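Local coordinates for Lmo2470 protein (Listeria monocytogenes EGD-e, PDB 5HL3) that binds calcium and, as an internalin with leucine-rich repeats, interacts with host afadin and facilitates crossing of the basement membrane, at residues 117-120 against 121-124; 175-178 against 179-182. One frame throughout, in Å; residues are numbered along the deposited sequence.

Contact 1: 117-120 against 121-124; sequences PNYQ and NYPE
Y119 and Y122 bring their rings together in the loop between strands 113-114 and 127-129, part of the leucine-rich repeat region of this internalin. The aromatic contact is oblique. The ring centroids lie 5.2 Å apart and the planes meet at 55°. Y122 offers the CD2-CE2 edge of its ring, and Y119 CD1 lies 3.5 Å from Y122 CE2. In both tyrosines CG is anti to the carbonyl carbon (chi1 -71° in Y119, -49° in Y122), and with this torsion both rings point to the same side of the chain. There the hydroxyls are bound by the neighbouring loop: Y119 OH to F89 O, Y122 OH to P90 O and I92 N.

The backbone is bridged by water. Water 1 accepts from Y122 N at 2.8 Å and donates weakly to Y119 O. D91 takes the two amides in between, Q120 N on OD2 and N121 N on OD1.

Before the tyrosines, N118 is the centre of an inverse gamma turn, closed by a weak Y119 N to P117 O bond. The bent Q120 side chain folds back over it. Q120 NE2 donates to N118 O at 3.0 Å, from above the carbonyl plane.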
# COMPACT_ATOMS: atom_id res chain seq x y z
N PRO A 117 -17.92 6.22 -5.24
CA PRO A 117 -19.21 6.49 -4.61
C PRO A 117 -19.49 5.60 -3.42
O PRO A 117 -18.94 4.51 -3.32
CB PRO A 117 -20.23 6.15 -5.72
CG PRO A 117 -19.51 6.22 -6.95
CD PRO A 117 -18.10 5.87 -6.66
N ASN A 118 -20.37 6.07 -2.54
CA ASN A 118 -20.86 5.23 -1.45
C ASN A 118 -22.00 4.37 -2.06
O ASN A 118 -23.18 4.59 -1.81
CB ASN A 118 -21.33 6.13 -0.32
CG ASN A 118 -21.82 5.36 0.88
OD1 ASN A 118 -21.46 4.20 1.09
ND2 ASN A 118 -22.71 5.99 1.65
N TYR A 119 -21.61 3.37 -2.83
CA TYR A 119 -22.56 2.58 -3.62
C TYR A 119 -23.67 2.00 -2.76
O TYR A 119 -23.39 1.38 -1.72
CB TYR A 119 -21.86 1.42 -4.33
CG TYR A 119 -20.96 1.84 -5.47
CD1 TYR A 119 -21.48 2.40 -6.64
CD2 TYR A 119 -19.60 1.65 -5.41
CE1 TYR A 119 -20.67 2.78 -7.69
CE2 TYR A 119 -18.77 1.99 -6.46
CZ TYR A 119 -19.31 2.58 -7.58
OH TYR A 119 -18.47 2.94 -8.61
N GLN A 120 -24.90 2.14 -3.24
CA GLN A 120 -26.06 1.58 -2.58
C GLN A 120 -26.73 0.45 -3.33
O GLN A 120 -27.49 -0.32 -2.71
CB GLN A 120 -27.10 2.68 -2.31
CG GLN A 120 -26.57 3.83 -1.44
CD GLN A 120 -26.20 3.35 -0.06
OE1 GLN A 120 -27.03 2.72 0.63
NE2 GLN A 120 -24.99 3.64 0.38
N ASN A 121 -26.49 0.32 -4.63
CA ASN A 121 -27.22 -0.65 -5.45
C ASN A 121 -26.44 -1.94 -5.74
O ASN A 121 -26.91 -2.77 -6.51
CB ASN A 121 -27.69 -0.01 -6.76
CG ASN A 121 -28.69 1.09 -6.53
OD1 ASN A 121 -29.66 0.91 -5.79
ND2 ASN A 121 -28.48 2.22 -7.17
N TYR A 122 -25.30 -2.12 -5.09
CA TYR A 122 -24.47 -3.32 -5.25
C TYR A 122 -24.24 -3.97 -3.89
O TYR A 122 -23.10 -4.08 -3.44
CB TYR A 122 -23.13 -2.99 -5.93
CG TYR A 122 -23.28 -2.15 -7.18
CD1 TYR A 122 -24.15 -2.54 -8.22
CD2 TYR A 122 -22.53 -0.99 -7.38
CE1 TYR A 122 -24.30 -1.78 -9.35
CE2 TYR A 122 -22.67 -0.23 -8.54
CZ TYR A 122 -23.57 -0.63 -9.53
OH TYR A 122 -23.75 0.10 -10.69
N PRO A 123 -25.31 -4.41 -3.23
CA PRO A 123 -25.16 -4.97 -1.87
C PRO A 123 -24.33 -6.24 -1.78
O PRO A 123 -23.91 -6.60 -0.68
CB PRO A 123 -26.60 -5.25 -1.46
CG PRO A 123 -27.32 -5.46 -2.72
CD PRO A 123 -26.71 -4.50 -3.69
N GLU A 124 -24.11 -6.93 -2.90
CA GLU A 124 -23.29 -8.13 -2.90
C GLU A 124 -21.84 -7.86 -3.26
O GLU A 124 -21.06 -8.79 -3.44
CB GLU A 124 -23.90 -9.19 -3.84
CG GLU A 124 -25.33 -9.55 -3.40
CD GLU A 124 -26.10 -10.44 -4.36
OE1 GLU A 124 -25.53 -10.97 -5.29
OE2 GLU A 124 -27.31 -10.60 -4.15
O HOH W 1 -24.12 -1.17 -2.72

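Contact 2: 175-178 against 179-182; sequences LDLS and SNQL
The asparagine ladder of the leucine-rich repeats runs through this turn, where the chain leaves strand 174-176 and bends into the following loop. N180 is the ladder residue here. Its amide points back along the chain. N180 ND2 donates to L177 O over 3.0 Å, and the N-H...O angle is 160°. The oxygen lies close to the amide plane of N180. The donor, however, stands well above the carbonyl plane of L177, 72° out of it, so no lone pair is met squarely. The same ND2 also donates to M153 O of the preceding repeat. N180 OD1 accepts from the backbone N of M156 and of I158. Both ends of this buried amide are thus used, which fixes its rotation and ties two successive turns together.

A second set of polar bonds lies at the end of the strand. D176 OD1 accepts from S178 N at 3.0 Å, forming an Asx turn. It also accepts from S178 OG at 2.7 Å, through its syn lone pair. The S178 torsion (chi1 58°) sets OG beside D176 OD1, so one carboxylate oxygen takes both the amide and the hydroxyl of S178. S178 OG also bonds to S154 OG.

Beneath the turn the contact is apolar. L182 CD1 approaches L177 CB at 4.1 Å, and both leucines are buried. On the next repeat, N202 ND2 donates to L177 O and N202 OD1 accepts from L182 N. Stacked asparagines of this kind, above an inward leucine core, are typical of the leucine-rich repeat solenoid.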
# COMPACT_ATOMS: atom_id res chain seq x y z
N LEU A 175 -6.81 -5.23 2.71
CA LEU A 175 -6.80 -3.79 2.47
C LEU A 175 -5.41 -3.43 1.97
O LEU A 175 -4.42 -3.53 2.72
CB LEU A 175 -7.13 -3.04 3.77
CG LEU A 175 -7.17 -1.53 3.73
CD1 LEU A 175 -8.12 -1.03 2.65
CD2 LEU A 175 -7.58 -0.97 5.10
N ASP A 176 -5.32 -3.02 0.71
CA ASP A 176 -4.06 -2.60 0.08
C ASP A 176 -4.10 -1.10 -0.12
O ASP A 176 -4.83 -0.61 -0.98
CB ASP A 176 -3.81 -3.33 -1.24
CG ASP A 176 -2.53 -2.90 -1.95
OD1 ASP A 176 -1.74 -2.10 -1.40
OD2 ASP A 176 -2.31 -3.39 -3.09
N LEU A 177 -3.33 -0.37 0.68
CA LEU A 177 -3.21 1.10 0.63
C LEU A 177 -1.75 1.48 0.34
O LEU A 177 -1.30 2.60 0.72
CB LEU A 177 -3.70 1.73 1.93
CG LEU A 177 -5.22 1.70 2.10
CD1 LEU A 177 -5.59 1.89 3.56
CD2 LEU A 177 -5.87 2.72 1.19
N SER A 178 -1.02 0.58 -0.32
CA SER A 178 0.39 0.84 -0.60
C SER A 178 0.54 2.03 -1.56
O SER A 178 -0.36 2.34 -2.30
CB SER A 178 1.08 -0.38 -1.16
OG SER A 178 0.45 -0.83 -2.35
N SER A 179 1.73 2.62 -1.58
CA SER A 179 2.06 3.70 -2.50
C SER A 179 1.11 4.86 -2.44
O SER A 179 0.73 5.41 -3.47
CB SER A 179 2.19 3.17 -3.95
OG SER A 179 3.36 2.36 -4.05
N ASN A 180 0.79 5.31 -1.23
CA ASN A 180 -0.04 6.50 -1.01
C ASN A 180 0.74 7.50 -0.18
O ASN A 180 1.97 7.42 -0.14
CB ASN A 180 -1.41 6.09 -0.43
CG ASN A 180 -2.33 5.52 -1.48
OD1 ASN A 180 -2.66 6.21 -2.46
ND2 ASN A 180 -2.74 4.27 -1.31
N GLN A 181 0.05 8.47 0.41
CA GLN A 181 0.70 9.53 1.19
C GLN A 181 0.15 9.54 2.62
O GLN A 181 -0.01 10.59 3.23
CB GLN A 181 0.49 10.90 0.50
CG GLN A 181 1.17 10.92 -0.87
CD GLN A 181 1.34 12.29 -1.55
OE1 GLN A 181 1.91 12.36 -2.66
NE2 GLN A 181 0.91 13.35 -0.92
N LEU A 182 -0.09 8.36 3.17
CA LEU A 182 -0.62 8.28 4.54
C LEU A 182 0.47 8.64 5.54
O LEU A 182 1.57 8.08 5.50
CB LEU A 182 -1.12 6.87 4.82
CG LEU A 182 -2.29 6.39 3.97
CD1 LEU A 182 -2.50 4.90 4.17
CD2 LEU A 182 -3.56 7.17 4.31

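Overall arrangement
Contact 1 and contact 2 lie in series along the chain, with 117-124 ending well before 175-182 begins. Their centres are 23 Å apart and their nearest atoms about 14 Å, so they do not touch. The centre of contact 2 lies about 3 Å from the centre of the chain, at the end of strand 174-176 and in the loop after it. That of contact 1 is 24 Å away, in a loop that leads to strand 127-129 of the same parallel sheet. Calcium is nearer to contact 2: the N180 side chain is about 7 Å from a bound ion and about 5 Å from the side chain of L157, a calcium ligand. The P123 side chain is about 14 Å from an ion. Neither contact includes an annotated calcium ligand.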